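Local structure of solute binding protein MsmE (Bacillus subtilis subsp. subtilis str. 168, 4R6H) at residues 201-205 against 206-210; 226-229 against 230-233. The protein binds melibiose, raffinose and stachyose as the solute-binding component of an ABC transporter that imports these sugars. One frame throughout, in Å; residues are numbered along the deposited sequence.

Interaction 1: 201-205 against 206-210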
ATOM      1  N   PHE A 201       0.571  11.390  -0.269  1.00 16.55           N
ATOM      2  CA  PHE A 201       1.204  12.690   0.023  1.00 17.39           C
ATOM      3  C   PHE A 201       0.792  13.261   1.380  1.00 16.92           C
ATOM      4  O   PHE A 201       1.456  14.146   1.911  1.00 17.32           O
ATOM      5  CB  PHE A 201       1.037  13.683  -1.119  1.00 17.06           C
ATOM      6  CG  PHE A 201       1.969  13.452  -2.274  1.00 16.59           C
ATOM      7  CD1 PHE A 201       3.343  13.726  -2.167  1.00 16.44           C
ATOM      8  CD2 PHE A 201       1.489  12.980  -3.473  1.00 18.83           C
ATOM      9  CE1 PHE A 201       4.174  13.527  -3.256  1.00 18.80           C
ATOM     10  CE2 PHE A 201       2.311  12.813  -4.577  1.00 18.78           C
ATOM     11  CZ  PHE A 201       3.684  13.073  -4.450  1.00 18.15           C
ATOM     12  N   ALA A 202      -0.289  12.761   1.962  1.00 16.73           N
ATOM     13  CA  ALA A 202      -0.658  13.175   3.322  1.00 16.97           C
ATOM     14  C   ALA A 202       0.426  12.843   4.338  1.00 17.59           C
ATOM     15  O   ALA A 202       0.613  13.548   5.320  1.00 17.19           O
ATOM     16  CB  ALA A 202      -1.950  12.490   3.749  1.00 16.93           C
ATOM     17  N   THR A 203       1.186  11.768   4.106  1.00 17.76           N
ATOM     18  CA  THR A 203       2.290  11.395   4.998  1.00 17.36           C
ATOM     19  C   THR A 203       3.434  12.434   5.069  1.00 17.50           C
ATOM     20  O   THR A 203       3.700  12.943   6.183  1.00 17.47           O
ATOM     21  CB  THR A 203       2.755   9.944   4.695  1.00 15.95           C
ATOM     22  OG1 THR A 203       1.732   9.008   5.118  1.00 18.13           O
ATOM     23  CG2 THR A 203       4.038   9.572   5.392  1.00 17.94           C
ATOM     24  N   PRO A 204       4.045  12.818   3.931  1.00 16.69           N
ATOM     25  CA  PRO A 204       5.058  13.896   4.046  1.00 15.36           C
ATOM     26  C   PRO A 204       4.425  15.199   4.502  1.00 17.51           C
ATOM     27  O   PRO A 204       5.099  16.004   5.178  1.00 17.83           O
ATOM     28  CB  PRO A 204       5.605  14.023   2.630  1.00 18.48           C
ATOM     29  CG  PRO A 204       4.673  13.287   1.721  1.00 17.67           C
ATOM     30  CD  PRO A 204       4.034  12.222   2.577  1.00 18.04           C
ATOM     31  N   LEU A 205       3.153  15.440   4.208  1.00 16.71           N
ATOM     32  CA  LEU A 205       2.552  16.731   4.603  1.00 16.77           C
ATOM     33  C   LEU A 205       2.347  16.806   6.101  1.00 18.92           C
ATOM     34  O   LEU A 205       2.675  17.833   6.706  1.00 18.35           O
ATOM     35  CB  LEU A 205       1.233  16.960   3.905  1.00 16.91           C
ATOM     36  CG  LEU A 205       0.469  18.261   4.241  1.00 17.91           C
ATOM     37  CD1 LEU A 205       1.232  19.433   3.714  1.00 19.14           C
ATOM     38  CD2 LEU A 205      -0.903  18.184   3.641  1.00 18.23           C
ATOM     39  N   LEU A 206       1.868  15.729   6.705  1.00 16.46           N
ATOM     40  CA  LEU A 206       1.287  15.785   8.036  1.00 17.98           C
ATOM     41  C   LEU A 206       1.946  14.899   9.091  1.00 21.00           C
ATOM     42  O   LEU A 206       1.630  15.040  10.261  1.00 21.02           O
ATOM     43  CB  LEU A 206      -0.231  15.472   7.999  1.00 18.70           C
ATOM     44  CG  LEU A 206      -1.090  16.296   7.055  1.00 19.03           C
ATOM     45  CD1 LEU A 206      -2.481  15.736   6.905  1.00 22.88           C
ATOM     46  CD2 LEU A 206      -1.157  17.733   7.557  1.00 19.73           C
ATOM     47  N   ILE A 207       2.811  13.979   8.664  1.00 17.54           N
ATOM     48  CA  ILE A 207       3.333  12.939   9.533  1.00 18.17           C
ATOM     49  C   ILE A 207       4.835  12.928   9.721  1.00 20.51           C
ATOM     50  O   ILE A 207       5.298  12.903  10.866  1.00 22.23           O
ATOM     51  CB  ILE A 207       2.882  11.534   9.045  1.00 18.11           C
ATOM     52  CG1 ILE A 207       1.356  11.455   8.894  1.00 21.94           C
ATOM     53  CG2 ILE A 207       3.391  10.457   9.979  1.00 25.18           C
ATOM     54  CD1 ILE A 207       0.547  11.795  10.139  1.00 22.96           C
ATOM     55  N   THR A 208       5.630  12.956   8.649  1.00 17.60           N
ATOM     56  CA  THR A 208       7.050  12.594   8.755  1.00 19.16           C
ATOM     57  C   THR A 208       7.923  13.650   9.436  1.00 20.73           C
ATOM     58  O   THR A 208       8.946  13.287  10.046  1.00 24.18           O
ATOM     59  CB  THR A 208       7.676  12.220   7.418  1.00 21.00           C
ATOM     60  OG1 THR A 208       7.394  13.219   6.449  1.00 20.82           O
ATOM     61  CG2 THR A 208       7.100  10.893   6.921  1.00 21.99           C
ATOM     62  N   ASP A 209       7.561  14.920   9.321  1.00 20.86           N
ATOM     63  CA  ASP A 209       8.460  16.007   9.836  1.00 22.86           C
ATOM     64  C   ASP A 209       8.073  16.317  11.273  1.00 19.84           C
ATOM     65  O   ASP A 209       6.983  16.752  11.528  1.00 23.95           O
ATOM     66  CB  ASP A 209       8.365  17.223   8.927  1.00 20.83           C
ATOM     67  CG  ASP A 209       9.339  18.310   9.288  1.00 29.90           C
ATOM     68  OD1 ASP A 209      10.197  18.109  10.156  1.00 43.74           O
ATOM     69  OD2 ASP A 209       9.216  19.374   8.679  1.00 25.45           O
ATOM     70  N   PRO A 210       8.995  16.061  12.234  1.00 29.09           N
ATOM     71  CA  PRO A 210       8.633  16.300  13.650  1.00 30.17           C
ATOM     72  C   PRO A 210       8.193  17.746  13.938  1.00 32.84           C
ATOM     73  O   PRO A 210       7.284  17.963  14.734  1.00 33.73           O
ATOM     74  CB  PRO A 210       9.914  15.956  14.428  1.00 35.35           C
ATOM     75  CG  PRO A 210      10.925  15.514  13.448  1.00 35.83           C
ATOM     76  CD  PRO A 210      10.367  15.563  12.051  1.00 32.30           C
TER
HETATM   77  O   HOH W   1       5.265  16.209   8.118  1.00 19.61           O

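Interaction 2: 226-229 against 230-233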
ATOM      1  N   SER A 226      -8.020  22.602   7.267  1.00 21.22           N
ATOM      2  CA  SER A 226      -7.351  23.660   6.541  1.00 19.64           C
ATOM      3  C   SER A 226      -5.886  23.318   6.212  1.00 23.72           C
ATOM      4  O   SER A 226      -5.336  23.808   5.205  1.00 23.82           O
ATOM      5  CB  SER A 226      -7.429  24.987   7.329  1.00 21.52           C
ATOM      6  OG  SER A 226      -6.727  24.886   8.549  1.00 24.71           O
ATOM      7  N   LYS A 227      -5.262  22.432   7.004  1.00 21.35           N
ATOM      8  CA  LYS A 227      -3.888  22.018   6.766  1.00 23.49           C
ATOM      9  C   LYS A 227      -3.759  21.016   5.600  1.00 25.89           C
ATOM     10  O   LYS A 227      -2.666  20.768   5.109  1.00 25.04           O
ATOM     11  CB  LYS A 227      -3.306  21.406   8.055  1.00 24.95           C
ATOM     12  CG  LYS A 227      -3.182  22.437   9.169  1.00 29.46           C
ATOM     13  CD  LYS A 227      -2.632  21.879  10.464  1.00 33.50           C
ATOM     14  CE  LYS A 227      -2.122  23.022  11.342  1.00 50.67           C
ATOM     15  NZ  LYS A 227      -2.723  22.952  12.697  1.00 54.52           N
ATOM     16  N   PHE A 228      -4.874  20.460   5.173  1.00 19.90           N
ATOM     17  CA  PHE A 228      -4.910  19.478   4.102  1.00 21.23           C
ATOM     18  C   PHE A 228      -5.081  20.181   2.748  1.00 19.58           C
ATOM     19  O   PHE A 228      -4.856  19.565   1.703  1.00 22.46           O
ATOM     20  CB  PHE A 228      -6.078  18.516   4.317  1.00 21.37           C
ATOM     21  CG  PHE A 228      -5.908  17.154   3.668  1.00 20.61           C
ATOM     22  CD1 PHE A 228      -5.184  16.193   4.321  1.00 24.67           C
ATOM     23  CD2 PHE A 228      -6.520  16.837   2.448  1.00 21.51           C
ATOM     24  CE1 PHE A 228      -5.045  14.929   3.783  1.00 26.19           C
ATOM     25  CE2 PHE A 228      -6.363  15.568   1.900  1.00 23.41           C
ATOM     26  CZ  PHE A 228      -5.632  14.628   2.570  1.00 23.99           C
ATOM     27  N   THR A 229      -5.517  21.447   2.735  1.00 17.75           N
ATOM     28  CA  THR A 229      -5.875  22.108   1.489  1.00 18.90           C
ATOM     29  C   THR A 229      -4.760  22.165   0.465  1.00 17.58           C
ATOM     30  O   THR A 229      -5.007  22.121  -0.759  1.00 18.46           O
ATOM     31  CB  THR A 229      -6.387  23.558   1.790  1.00 20.24           C
ATOM     32  OG1 THR A 229      -7.432  23.477   2.773  1.00 20.52           O
ATOM     33  CG2 THR A 229      -6.881  24.261   0.582  1.00 23.47           C
ATOM     34  N   TYR A 230      -3.555  22.268   1.007  1.00 18.63           N
ATOM     35  CA  TYR A 230      -2.356  22.218   0.148  1.00 19.62           C
ATOM     36  C   TYR A 230      -2.386  21.125  -0.921  1.00 17.57           C
ATOM     37  O   TYR A 230      -2.099  21.382  -2.094  1.00 20.10           O
ATOM     38  CB  TYR A 230      -1.119  22.050   1.030  1.00 19.14           C
ATOM     39  CG  TYR A 230       0.167  21.866   0.286  1.00 18.59           C
ATOM     40  CD1 TYR A 230       0.871  22.942  -0.201  1.00 22.81           C
ATOM     41  CD2 TYR A 230       0.722  20.594   0.101  1.00 20.52           C
ATOM     42  CE1 TYR A 230       2.092  22.777  -0.864  1.00 25.61           C
ATOM     43  CE2 TYR A 230       1.934  20.444  -0.573  1.00 21.34           C
ATOM     44  CZ  TYR A 230       2.608  21.510  -1.032  1.00 23.17           C
ATOM     45  OH  TYR A 230       3.793  21.307  -1.707  1.00 23.91           O
ATOM     46  N   LEU A 231      -2.798  19.919  -0.525  1.00 19.33           N
ATOM     47  CA  LEU A 231      -2.814  18.847  -1.522  1.00 17.38           C
ATOM     48  C   LEU A 231      -3.838  19.025  -2.638  1.00 18.65           C
ATOM     49  O   LEU A 231      -3.617  18.634  -3.802  1.00 19.86           O
ATOM     50  CB  LEU A 231      -3.020  17.480  -0.856  1.00 18.78           C
ATOM     51  CG  LEU A 231      -1.916  17.098   0.137  1.00 21.68           C
ATOM     52  CD1 LEU A 231      -2.322  15.833   0.862  1.00 25.83           C
ATOM     53  CD2 LEU A 231      -0.590  16.977  -0.552  1.00 22.68           C
ATOM     54  N   SER A 232      -4.959  19.647  -2.291  1.00 19.18           N
ATOM     55  CA  SER A 232      -5.939  19.946  -3.312  1.00 18.86           C
ATOM     56  C   SER A 232      -5.477  21.091  -4.263  1.00 17.40           C
ATOM     57  O   SER A 232      -5.754  21.061  -5.472  1.00 19.68           O
ATOM     58  CB  SER A 232      -7.266  20.319  -2.664  1.00 20.18           C
ATOM     59  OG  SER A 232      -7.866  19.159  -2.050  1.00 20.05           O
ATOM     60  N   GLU A 233      -4.794  22.064  -3.670  1.00 18.55           N
ATOM     61  CA  GLU A 233      -4.207  23.149  -4.461  1.00 21.68           C
ATOM     62  C   GLU A 233      -3.180  22.620  -5.456  1.00 19.40           C
ATOM     63  O   GLU A 233      -3.199  23.008  -6.631  1.00 19.95           O
ATOM     64  CB  GLU A 233      -3.633  24.239  -3.577  1.00 20.30           C
ATOM     65  CG  GLU A 233      -4.754  25.053  -2.942  1.00 26.91           C
ATOM     66  CD  GLU A 233      -4.264  25.931  -1.851  1.00 33.35           C
ATOM     67  OE1 GLU A 233      -3.465  25.463  -1.032  1.00 41.32           O
ATOM     68  OE2 GLU A 233      -4.668  27.089  -1.836  1.00 40.85           O
TER
HETATM   69  O   HOH W   2      -3.212  23.647   3.496  1.00 23.37           O
HETATM   70  O   HOH W   3      -7.751  19.246   0.577  0.50 20.40           O

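Interaction 1: 201-205 against 206-210
The backbone of 201-210 is the closing turn of helix 192-206 running out into a loop: the N of L206 bonds the O of A202 at 2.9 Å, and the O of T203 then takes two donors, the N of I207 at 2.8 Å and the N of T208 at 3.1 Å. Both N-H groups reach that oxygen bent, at 145° and 148°, and both lie tilted from its carbonyl plane. The ring nitrogen of P204 has no proton for the turn before, and the helix kinks there. Round the end of the helix, the methyls of T203 and T208 meet, CG2 to CG2 3.7 Å apart, their side chains crossing nearly at right angles. T208 keeps its hydroxyl between its own N and carbonyl carbon (chi1 50°), which lays OG1 over the CA of P204; D299 is its hydrogen-bond partner. L205 and L206 point the same way side by side, CG of L205 resting 3.7 Å from CD2 of L206, and L206 goes on to F223 and F374. Cut back to an alanine, L206 would probably leave L205 without its apolar flank and open a gap beside both phenylalanines. The N of D209 gives to a water at 2.9 Å, which lies 3.0 Å from the O of P204 and probably links the two. Helix thus gives way to loop with the O of T203 pairing both N-H groups.

Interaction 2: 226-229 against 230-233
The carbonyl oxygen of F228 is held from two directions, by the N of L231 at 3.1 Å and, weakly, by a water that also sits 2.6 Å from OG of S232. The N-H of L231 comes from above the carbonyl plane, 41° out of it, as the chain passes from an i+3 bond into the regular i+4 bonding of helix 229-240. The next bond is straighter: the N of E233 meets the O of T229 at 2.9 Å and 163°. A second water bridges the turn leading into the helix, donating to the O of S226 and accepting from the N of Y230. On the apolar side, CD1 of L231 lies over one face of the F228 ring, 4.1 Å from its centroid, a CH-pi contact offset toward the rim at CZ. CG of F228 lies anti to its N (chi1 -155°), bringing the ring to that methyl. CG2 of T229 touches CD of E233 at 3.9 Å. Water thus ties the irregular entry to the helix, the CH-pi contact packs F228 back onto the first turn, and the hydroxyls of T229 and S232 tie that turn to S405 of helix 401-420 and Y198 of helix 192-206.

How the interactions relate
Interaction 1 comes first along the chain, where helix 192-206 ends, and interaction 2 follows where helix 229-240 begins, with helix 215-220 between them. Their centres are about 13 Å apart and they touch directly: CD2 of L205 packs 3.5 Å from the O of K227, CB of F201 meets CD2 of L231 at 3.7 Å, and CD1 of L206 reaches CD1 of F228 at 3.8 Å. The end of helix 192-206 thus packs, mainly through apolar side chains, against the lead-in and first turn of helix 229-240. Both belong to the lobe that also carries helix 401-420, in a two-lobed solute-binding protein caught in an open conformation, and the contact is packing within that lobe.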